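Local coordinates for quinone oxidoreductase (Coxiella burnetii, PDB 3TQH), which binds NADPH and probably uses it to reduce quinones, as a member of the medium-chain dehydrogenase/reductase family, at residues H167-Q175 with L281-E290; G16-V24 with L297-E308. All coordinates share one frame; numbering follows the deposited sequence.

The two contacts illustrate how one chain is stitched together around an inserted domain: in this family the nucleotide-binding Rossmann domain interrupts the sequence of the catalytic domain. Interaction 1 joins helix 164-175, which follows the first strand of the six-stranded parallel sheet, to the segment leading from helix 272-283 towards strand 291-295. Interaction 2 lies wholly in the catalytic domain, where 16-24 meets 297-308, and interaction 1 is nested in the sequence loop it closes. Their centres are about 29 Å apart, on opposite sides of the chain's centre. Interaction 1 thus ties the nucleotide-binding domain to the chain's return into the catalytic domain, while interaction 2 brings together the two ends of the latter's sequence.

Interaction 1: H167-Q175 with L281-E290; sequences HLAIQLAKQ and LVSEDKLRIE
The carboxamide of Gln171 pairs with both the N-H and the C=O of Arg288, which belong to successive peptide groups: OE1 accepts from Arg288 N at 2.8 Å, and NE2 donates to Arg288 O at 2.9 Å, in the carbonyl plane on a lone pair. Gln171 CG lies beside the backbone N (chi1 -66°) and the chain extends beyond it, which carries the amide out to Arg288. With NE2 also donating to His167 O one turn back, three bonds fix its rotation. Against this buried group packs Leu287, whose CD1 sits 3.5 Å from Gln171 CB and 3.8 Å from Leu168 CD2. Beside it, His167 NE2 accepts from Glu290 N at 3.1 Å, tilted 30° from the ring plane, while ND1 is bonded to Gly163 O.

The exposed side is looser. Gln175 reaches along Leu281, its OE1 3.7 Å from Leu281 CD1. Arg288 leads away from the helix, gripping Glu290 OE1 side-on through NE and NH2. The chain turns from helix 272-283 toward Leu287 through a Schellman motif, with Asp285 as its C-prime residue.

Helix 135-147 packs on Leu168 and Leu172, helix 186-195 touches His167 and Gln171, and Glu290 pairs through its backbone with Lys315 of strand 315-319.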
loop_
_atom_site.group_PDB
_atom_site.type_symbol
_atom_site.label_atom_id
_atom_site.label_comp_id
_atom_site.label_asym_id
_atom_site.label_seq_id
_atom_site.Cartn_x
_atom_site.Cartn_y
_atom_site.Cartn_z
ATOM N N HIS A 167 2.690 -2.717 -9.136
ATOM C CA HIS A 167 1.968 -3.535 -10.117
ATOM C C HIS A 167 0.588 -2.970 -10.431
ATOM O O HIS A 167 0.077 -3.160 -11.543
ATOM C CB HIS A 167 1.901 -5.016 -9.694
ATOM C CG HIS A 167 0.779 -5.358 -8.760
ATOM N ND1 HIS A 167 0.783 -5.014 -7.424
ATOM C CD2 HIS A 167 -0.353 -6.076 -8.956
ATOM C CE1 HIS A 167 -0.309 -5.479 -6.847
ATOM N NE2 HIS A 167 -1.017 -6.128 -7.754
ATOM N N LEU A 168 0.007 -2.262 -9.466
ATOM C CA LEU A 168 -1.260 -1.567 -9.673
ATOM C C LEU A 168 -1.042 -0.284 -10.474
ATOM O O LEU A 168 -1.794 -0.003 -11.416
ATOM C CB LEU A 168 -1.937 -1.262 -8.333
ATOM C CG LEU A 168 -2.461 -2.492 -7.576
ATOM C CD1 LEU A 168 -3.061 -2.115 -6.222
ATOM C CD2 LEU A 168 -3.488 -3.248 -8.411
ATOM N N ALA A 169 -0.015 0.479 -10.091
ATOM C CA ALA A 169 0.338 1.736 -10.752
ATOM C C ALA A 169 0.608 1.524 -12.233
ATOM O O ALA A 169 0.131 2.281 -13.074
ATOM C CB ALA A 169 1.557 2.370 -10.079
ATOM N N ILE A 170 1.368 0.482 -12.548
ATOM C CA ILE A 170 1.618 0.113 -13.939
ATOM C C ILE A 170 0.326 -0.105 -14.716
ATOM O O ILE A 170 0.182 0.376 -15.839
ATOM C CB ILE A 170 2.466 -1.171 -14.043
ATOM C CG1 ILE A 170 3.911 -0.876 -13.624
ATOM C CG2 ILE A 170 2.399 -1.738 -15.477
ATOM C CD1 ILE A 170 4.785 -2.109 -13.534
ATOM N N GLN A 171 -0.610 -0.834 -14.125
ATOM C CA GLN A 171 -1.870 -1.123 -14.807
ATOM C C GLN A 171 -2.686 0.150 -14.958
ATOM O O GLN A 171 -3.235 0.413 -16.025
ATOM C CB GLN A 171 -2.679 -2.152 -14.042
ATOM C CG GLN A 171 -2.042 -3.498 -13.984
ATOM C CD GLN A 171 -2.811 -4.430 -13.088
ATOM O OE1 GLN A 171 -3.815 -4.996 -13.505
ATOM N NE2 GLN A 171 -2.352 -4.589 -11.845
ATOM N N LEU A 172 -2.758 0.930 -13.883
ATOM C CA LEU A 172 -3.475 2.198 -13.907
ATOM C C LEU A 172 -2.857 3.186 -14.892
ATOM O O LEU A 172 -3.584 3.882 -15.598
ATOM C CB LEU A 172 -3.564 2.803 -12.503
ATOM C CG LEU A 172 -4.518 2.062 -11.552
ATOM C CD1 LEU A 172 -4.369 2.563 -10.111
ATOM C CD2 LEU A 172 -5.966 2.168 -12.024
ATOM N N ALA A 173 -1.528 3.228 -14.963
ATOM C CA ALA A 173 -0.830 4.113 -15.909
ATOM C C ALA A 173 -1.078 3.712 -17.364
ATOM O O ALA A 173 -1.205 4.572 -18.228
ATOM C CB ALA A 173 0.660 4.125 -15.623
ATOM N N LYS A 174 -1.134 2.407 -17.624
ATOM C CA LYS A 174 -1.433 1.882 -18.951
ATOM C C LYS A 174 -2.850 2.265 -19.367
ATOM O O LYS A 174 -3.081 2.676 -20.512
ATOM C CB LYS A 174 -1.265 0.358 -18.968
ATOM C CG LYS A 174 -1.568 -0.322 -20.309
ATOM C CD LYS A 174 -0.435 -0.147 -21.309
ATOM C CE LYS A 174 -0.791 -0.786 -22.648
ATOM N NZ LYS A 174 0.233 -0.511 -23.702
ATOM N N GLN A 175 -3.789 2.146 -18.432
ATOM C CA GLN A 175 -5.185 2.531 -18.679
ATOM C C GLN A 175 -5.356 4.037 -18.922
ATOM O O GLN A 175 -6.324 4.445 -19.554
ATOM C CB GLN A 175 -6.088 2.079 -17.524
ATOM C CG GLN A 175 -6.272 0.566 -17.426
ATOM C CD GLN A 175 -6.960 0.138 -16.131
ATOM O OE1 GLN A 175 -7.838 0.840 -15.615
ATOM N NE2 GLN A 175 -6.563 -1.021 -15.604
ATOM N N LEU A 281 -13.155 -1.764 -10.852
ATOM C CA LEU A 281 -12.187 -2.254 -11.832
ATOM C C LEU A 281 -11.786 -3.687 -11.532
ATOM O O LEU A 281 -11.769 -4.530 -12.426
ATOM C CB LEU A 281 -10.927 -1.375 -11.853
ATOM C CG LEU A 281 -11.026 0.062 -12.378
ATOM C CD1 LEU A 281 -9.639 0.704 -12.377
ATOM C CD2 LEU A 281 -11.644 0.124 -13.773
ATOM N N VAL A 282 -11.470 -3.965 -10.269
ATOM C CA VAL A 282 -11.064 -5.315 -9.877
ATOM C C VAL A 282 -12.184 -6.332 -10.092
ATOM O O VAL A 282 -11.931 -7.436 -10.568
ATOM C CB VAL A 282 -10.591 -5.378 -8.413
ATOM C CG1 VAL A 282 -10.163 -6.799 -8.059
ATOM C CG2 VAL A 282 -9.452 -4.403 -8.178
ATOM N N SER A 283 -13.416 -5.956 -9.755
ATOM C CA SER A 283 -14.567 -6.846 -9.937
ATOM C C SER A 283 -14.883 -7.096 -11.409
ATOM O O SER A 283 -15.394 -8.153 -11.757
ATOM C CB SER A 283 -15.806 -6.297 -9.227
ATOM O OG SER A 283 -16.137 -5.001 -9.692
ATOM N N GLU A 284 -14.573 -6.126 -12.267
ATOM C CA GLU A 284 -14.819 -6.243 -13.710
ATOM C C GLU A 284 -13.624 -6.849 -14.479
ATOM O O GLU A 284 -13.589 -6.799 -15.710
ATOM C CB GLU A 284 -15.188 -4.863 -14.288
ATOM C CG GLU A 284 -16.528 -4.320 -13.788
ATOM C CD GLU A 284 -16.821 -2.885 -14.235
ATOM O OE1 GLU A 284 -15.873 -2.135 -14.557
ATOM O OE2 GLU A 284 -18.011 -2.502 -14.249
ATOM N N ASP A 285 -12.664 -7.427 -13.752
ATOM C CA ASP A 285 -11.423 -7.967 -14.332
ATOM C C ASP A 285 -10.679 -6.941 -15.209
ATOM O O ASP A 285 -10.060 -7.301 -16.213
ATOM C CB ASP A 285 -11.698 -9.273 -15.112
ATOM C CG ASP A 285 -12.035 -10.469 -14.198
ATOM O OD1 ASP A 285 -11.901 -10.369 -12.959
ATOM O OD2 ASP A 285 -12.430 -11.533 -14.729
ATOM N N LYS A 286 -10.741 -5.669 -14.818
ATOM C CA LYS A 286 -10.051 -4.584 -15.530
ATOM C C LYS A 286 -8.785 -4.137 -14.803
ATOM O O LYS A 286 -7.983 -3.375 -15.344
ATOM C CB LYS A 286 -10.988 -3.386 -15.719
ATOM C CG LYS A 286 -12.185 -3.669 -16.633
ATOM C CD LYS A 286 -13.039 -2.422 -16.878
ATOM C CE LYS A 286 -12.439 -1.506 -17.955
ATOM N NZ LYS A 286 -12.750 -1.946 -19.358
ATOM N N LEU A 287 -8.624 -4.601 -13.567
ATOM C CA LEU A 287 -7.429 -4.350 -12.774
ATOM C C LEU A 287 -7.162 -5.611 -11.955
ATOM O O LEU A 287 -8.054 -6.103 -11.264
ATOM C CB LEU A 287 -7.640 -3.133 -11.869
ATOM C CG LEU A 287 -6.517 -2.703 -10.914
ATOM C CD1 LEU A 287 -5.232 -2.341 -11.659
ATOM C CD2 LEU A 287 -6.992 -1.526 -10.046
ATOM N N ARG A 288 -5.949 -6.144 -12.048
ATOM C CA ARG A 288 -5.586 -7.355 -11.315
ATOM C C ARG A 288 -4.880 -6.995 -10.027
ATOM O O ARG A 288 -3.949 -6.188 -10.041
ATOM C CB ARG A 288 -4.647 -8.232 -12.133
ATOM C CG ARG A 288 -4.357 -9.556 -11.451
ATOM C CD ARG A 288 -3.126 -10.253 -11.981
ATOM N NE ARG A 288 -2.784 -11.385 -11.126
ATOM C CZ ARG A 288 -3.468 -12.528 -11.060
ATOM N NH1 ARG A 288 -4.548 -12.727 -11.812
ATOM N NH2 ARG A 288 -3.065 -13.487 -10.235
ATOM N N ILE A 289 -5.327 -7.598 -8.926
ATOM C CA ILE A 289 -4.592 -7.573 -7.668
ATOM C C ILE A 289 -3.873 -8.908 -7.543
ATOM O O ILE A 289 -4.506 -9.953 -7.370
ATOM C CB ILE A 289 -5.501 -7.387 -6.437
ATOM C CG1 ILE A 289 -6.485 -6.243 -6.653
ATOM C CG2 ILE A 289 -4.647 -7.118 -5.200
ATOM C CD1 ILE A 289 -7.307 -5.922 -5.436
ATOM N N GLU A 290 -2.553 -8.862 -7.655
ATOM C CA GLU A 290 -1.710 -10.033 -7.526
ATOM C C GLU A 290 -1.486 -10.326 -6.053
ATOM O O GLU A 290 -0.803 -9.579 -5.362
ATOM C CB GLU A 290 -0.367 -9.789 -8.224
ATOM C CG GLU A 290 0.667 -10.897 -8.051
ATOM C CD GLU A 290 0.231 -12.220 -8.647
ATOM O OE1 GLU A 290 -0.581 -12.216 -9.597
ATOM O OE2 GLU A 290 0.716 -13.268 -8.165
#

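Interaction 2: G16-V24 with L297-E308; sequences GPPKVLKLV and LSEAVTAHELLE
Leu21 sets a methyl over the face of the His304 imidazole, a CH-pi contact in which CD1 stands 3.8 Å from the ring centroid and only 15° off the normal. The two side chains cross at about a right angle. With CG beside the backbone N (chi1 -66°), the leucine carries CD1 over the imidazole, where it also meets Ala300 CB at 3.9 Å.

Pro18 faces the helix a little further along. Its CB and CG both lie against Glu305 CG, the extended glutamate chain crossing the pyrrolidine ring obliquely, while Glu308 OE1 approaches Pro18 CG to 3.4 Å. Val301 fits between Pro18 and Leu21: its CG2 lies 3.3 Å from Pro18 O and 4.1 Å from Leu21 CB. At the other end Leu23 crosses Leu297 at about a right angle, Leu23 CD1 to Leu297 CB at 3.9 Å. Alternate strand residues Leu21 and Leu23 thus face the helical segment, and strand 21-24 runs roughly antiparallel to helix 300-308, their directions 150° apart.

The contact is mainly van der Waals, methyls and a proline ring against aliphatic groups, one imidazole face and a few oxygens, with no hydrogen bond between the two segments. The polar ends are served by other residues: Tyr108 and Arg53 bond His304, and Arg53 forms a salt bridge with Glu308. With both nitrogens engaged, the imidazole is probably held in one orientation, offering a fixed face to Leu21.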
loop_
_atom_site.group_PDB
_atom_site.type_symbol
_atom_site.label_atom_id
_atom_site.label_comp_id
_atom_site.label_asym_id
_atom_site.label_seq_id
_atom_site.Cartn_x
_atom_site.Cartn_y
_atom_site.Cartn_z
ATOM N N GLY A 16 11.931 -4.412 17.043
ATOM C CA GLY A 16 12.993 -5.361 16.750
ATOM C C GLY A 16 12.747 -6.114 15.470
ATOM O O GLY A 16 11.982 -5.662 14.632
ATOM N N PRO A 17 13.403 -7.273 15.314
ATOM C CA PRO A 17 13.212 -8.140 14.159
ATOM C C PRO A 17 11.835 -8.800 14.157
ATOM O O PRO A 17 11.107 -8.698 15.145
ATOM C CB PRO A 17 14.301 -9.212 14.337
ATOM C CG PRO A 17 15.242 -8.675 15.341
ATOM C CD PRO A 17 14.425 -7.811 16.230
ATOM N N PRO A 18 11.487 -9.496 13.062
ATOM C CA PRO A 18 10.181 -10.152 12.925
ATOM C C PRO A 18 9.777 -11.073 14.083
ATOM O O PRO A 18 8.590 -11.213 14.360
ATOM C CB PRO A 18 10.332 -10.944 11.625
ATOM C CG PRO A 18 11.283 -10.121 10.814
ATOM C CD PRO A 18 12.257 -9.546 11.803
ATOM N N LYS A 19 10.755 -11.685 14.750
ATOM C CA LYS A 19 10.495 -12.588 15.880
ATOM C C LYS A 19 9.723 -11.947 17.044
ATOM O O LYS A 19 9.188 -12.675 17.892
ATOM C CB LYS A 19 11.811 -13.166 16.435
ATOM C CG LYS A 19 12.338 -14.419 15.726
ATOM C CD LYS A 19 13.315 -15.187 16.624
ATOM C CE LYS A 19 14.143 -16.206 15.838
ATOM N NZ LYS A 19 14.908 -17.136 16.740
ATOM N N VAL A 20 9.687 -10.612 17.104
ATOM C CA VAL A 20 8.978 -9.898 18.186
ATOM C C VAL A 20 7.455 -9.921 18.031
ATOM O O VAL A 20 6.735 -9.551 18.955
ATOM C CB VAL A 20 9.434 -8.416 18.335
ATOM C CG1 VAL A 20 10.933 -8.335 18.567
ATOM C CG2 VAL A 20 9.024 -7.592 17.129
ATOM N N LEU A 21 6.969 -10.340 16.866
ATOM C CA LEU A 21 5.537 -10.499 16.646
ATOM C C LEU A 21 5.022 -11.727 17.384
ATOM O O LEU A 21 5.633 -12.791 17.313
ATOM C CB LEU A 21 5.243 -10.644 15.158
ATOM C CG LEU A 21 5.531 -9.438 14.265
ATOM C CD1 LEU A 21 5.029 -9.723 12.864
ATOM C CD2 LEU A 21 4.888 -8.190 14.795
ATOM N N LYS A 22 3.904 -11.576 18.088
ATOM C CA LYS A 22 3.307 -12.676 18.849
ATOM C C LYS A 22 1.802 -12.752 18.605
ATOM O O LYS A 22 1.128 -11.721 18.524
ATOM C CB LYS A 22 3.545 -12.489 20.349
ATOM C CG LYS A 22 4.929 -11.977 20.726
ATOM C CD LYS A 22 5.127 -11.955 22.243
ATOM C CE LYS A 22 4.414 -10.775 22.892
ATOM N NZ LYS A 22 4.164 -11.013 24.340
ATOM N N LEU A 23 1.287 -13.974 18.490
ATOM C CA LEU A 23 -0.153 -14.201 18.464
ATOM C C LEU A 23 -0.606 -14.198 19.916
ATOM O O LEU A 23 -0.179 -15.033 20.704
ATOM C CB LEU A 23 -0.497 -15.531 17.783
ATOM C CG LEU A 23 -1.974 -15.788 17.459
ATOM C CD1 LEU A 23 -2.469 -14.821 16.400
ATOM C CD2 LEU A 23 -2.184 -17.220 17.002
ATOM N N VAL A 24 -1.466 -13.242 20.257
ATOM C CA VAL A 24 -1.801 -12.936 21.646
ATOM C C VAL A 24 -3.314 -12.854 21.836
ATOM O O VAL A 24 -4.042 -12.432 20.936
ATOM C CB VAL A 24 -1.133 -11.590 22.066
ATOM C CG1 VAL A 24 -1.920 -10.876 23.149
ATOM C CG2 VAL A 24 0.296 -11.822 22.511
ATOM N N LEU A 297 -2.568 -15.672 10.549
ATOM C CA LEU A 297 -1.960 -14.776 11.554
ATOM C C LEU A 297 -0.849 -15.493 12.322
ATOM O O LEU A 297 0.154 -14.890 12.697
ATOM C CB LEU A 297 -3.005 -14.254 12.545
ATOM C CG LEU A 297 -3.984 -13.207 12.020
ATOM C CD1 LEU A 297 -5.050 -12.912 13.051
ATOM C CD2 LEU A 297 -3.252 -11.935 11.632
ATOM N N SER A 298 -1.052 -16.784 12.544
ATOM C CA SER A 298 -0.049 -17.660 13.149
ATOM C C SER A 298 1.329 -17.624 12.461
ATOM O O SER A 298 2.342 -17.948 13.083
ATOM C CB SER A 298 -0.583 -19.089 13.143
ATOM O OG SER A 298 0.466 -20.016 13.259
ATOM N N GLU A 299 1.351 -17.253 11.180
ATOM C CA GLU A 299 2.574 -17.201 10.384
ATOM C C GLU A 299 3.113 -15.774 10.217
ATOM O O GLU A 299 3.849 -15.497 9.264
ATOM C CB GLU A 299 2.304 -17.776 8.991
ATOM C CG GLU A 299 1.699 -19.166 8.955
ATOM C CD GLU A 299 1.368 -19.591 7.531
ATOM O OE1 GLU A 299 2.201 -20.287 6.913
ATOM O OE2 GLU A 299 0.298 -19.210 7.013
ATOM N N ALA A 300 2.763 -14.875 11.132
ATOM C CA ALA A 300 3.122 -13.460 10.993
ATOM C C ALA A 300 4.635 -13.223 10.901
ATOM O O ALA A 300 5.087 -12.422 10.085
ATOM C CB ALA A 300 2.528 -12.639 12.132
ATOM N N VAL A 301 5.411 -13.911 11.736
ATOM C CA VAL A 301 6.869 -13.749 11.732
ATOM C C VAL A 301 7.431 -14.047 10.341
ATOM O O VAL A 301 8.128 -13.219 9.758
ATOM C CB VAL A 301 7.552 -14.648 12.794
ATOM C CG1 VAL A 301 9.057 -14.671 12.594
ATOM C CG2 VAL A 301 7.198 -14.165 14.205
ATOM N N THR A 302 7.095 -15.222 9.818
ATOM C CA THR A 302 7.479 -15.637 8.475
ATOM C C THR A 302 7.084 -14.605 7.423
ATOM O O THR A 302 7.899 -14.228 6.574
ATOM C CB THR A 302 6.813 -16.980 8.119
ATOM O OG1 THR A 302 7.114 -17.941 9.137
ATOM C CG2 THR A 302 7.311 -17.504 6.786
ATOM N N ALA A 303 5.835 -14.155 7.497
ATOM C CA ALA A 303 5.283 -13.168 6.568
ATOM C C ALA A 303 6.078 -11.869 6.567
ATOM O O ALA A 303 6.375 -11.314 5.507
ATOM C CB ALA A 303 3.817 -12.878 6.915
ATOM N N HIS A 304 6.412 -11.389 7.758
ATOM C CA HIS A 304 7.198 -10.167 7.904
ATOM C C HIS A 304 8.643 -10.316 7.418
ATOM O O HIS A 304 9.199 -9.376 6.846
ATOM C CB HIS A 304 7.152 -9.661 9.355
ATOM C CG HIS A 304 6.196 -8.529 9.556
ATOM N ND1 HIS A 304 6.521 -7.397 10.271
ATOM C CD2 HIS A 304 4.937 -8.337 9.098
ATOM C CE1 HIS A 304 5.497 -6.562 10.259
ATOM N NE2 HIS A 304 4.524 -7.109 9.552
ATOM N N GLU A 305 9.236 -11.489 7.625
ATOM C CA GLU A 305 10.567 -11.790 7.082
ATOM C C GLU A 305 10.564 -11.715 5.552
ATOM O O GLU A 305 11.484 -11.173 4.950
ATOM C CB GLU A 305 11.043 -13.185 7.515
ATOM C CG GLU A 305 11.290 -13.365 9.015
ATOM C CD GLU A 305 11.590 -14.813 9.395
ATOM O OE1 GLU A 305 11.740 -15.661 8.486
ATOM O OE2 GLU A 305 11.681 -15.109 10.608
ATOM N N LEU A 306 9.522 -12.273 4.934
ATOM C CA LEU A 306 9.395 -12.258 3.480
ATOM C C LEU A 306 9.194 -10.833 2.980
ATOM O O LEU A 306 9.880 -10.391 2.062
ATOM C CB LEU A 306 8.234 -13.153 3.024
ATOM C CG LEU A 306 8.055 -13.347 1.511
ATOM C CD1 LEU A 306 9.326 -13.915 0.865
ATOM C CD2 LEU A 306 6.848 -14.247 1.212
ATOM N N LEU A 307 8.267 -10.115 3.605
ATOM C CA LEU A 307 7.982 -8.723 3.250
ATOM C C LEU A 307 9.221 -7.810 3.343
ATOM O O LEU A 307 9.436 -6.961 2.472
ATOM C CB LEU A 307 6.867 -8.177 4.147
ATOM C CG LEU A 307 6.228 -6.841 3.748
ATOM C CD1 LEU A 307 5.418 -6.993 2.465
ATOM C CD2 LEU A 307 5.355 -6.302 4.894
ATOM N N GLU A 308 10.020 -7.990 4.399
ATOM C CA GLU A 308 11.225 -7.169 4.626
ATOM C C GLU A 308 12.363 -7.398 3.640
ATOM O O GLU A 308 13.290 -6.592 3.590
ATOM C CB GLU A 308 11.771 -7.350 6.053
ATOM C CG GLU A 308 11.374 -6.236 6.979
ATOM C CD GLU A 308 12.042 -6.304 8.318
ATOM O OE1 GLU A 308 11.820 -7.304 9.024
ATOM O OE2 GLU A 308 12.777 -5.355 8.673
#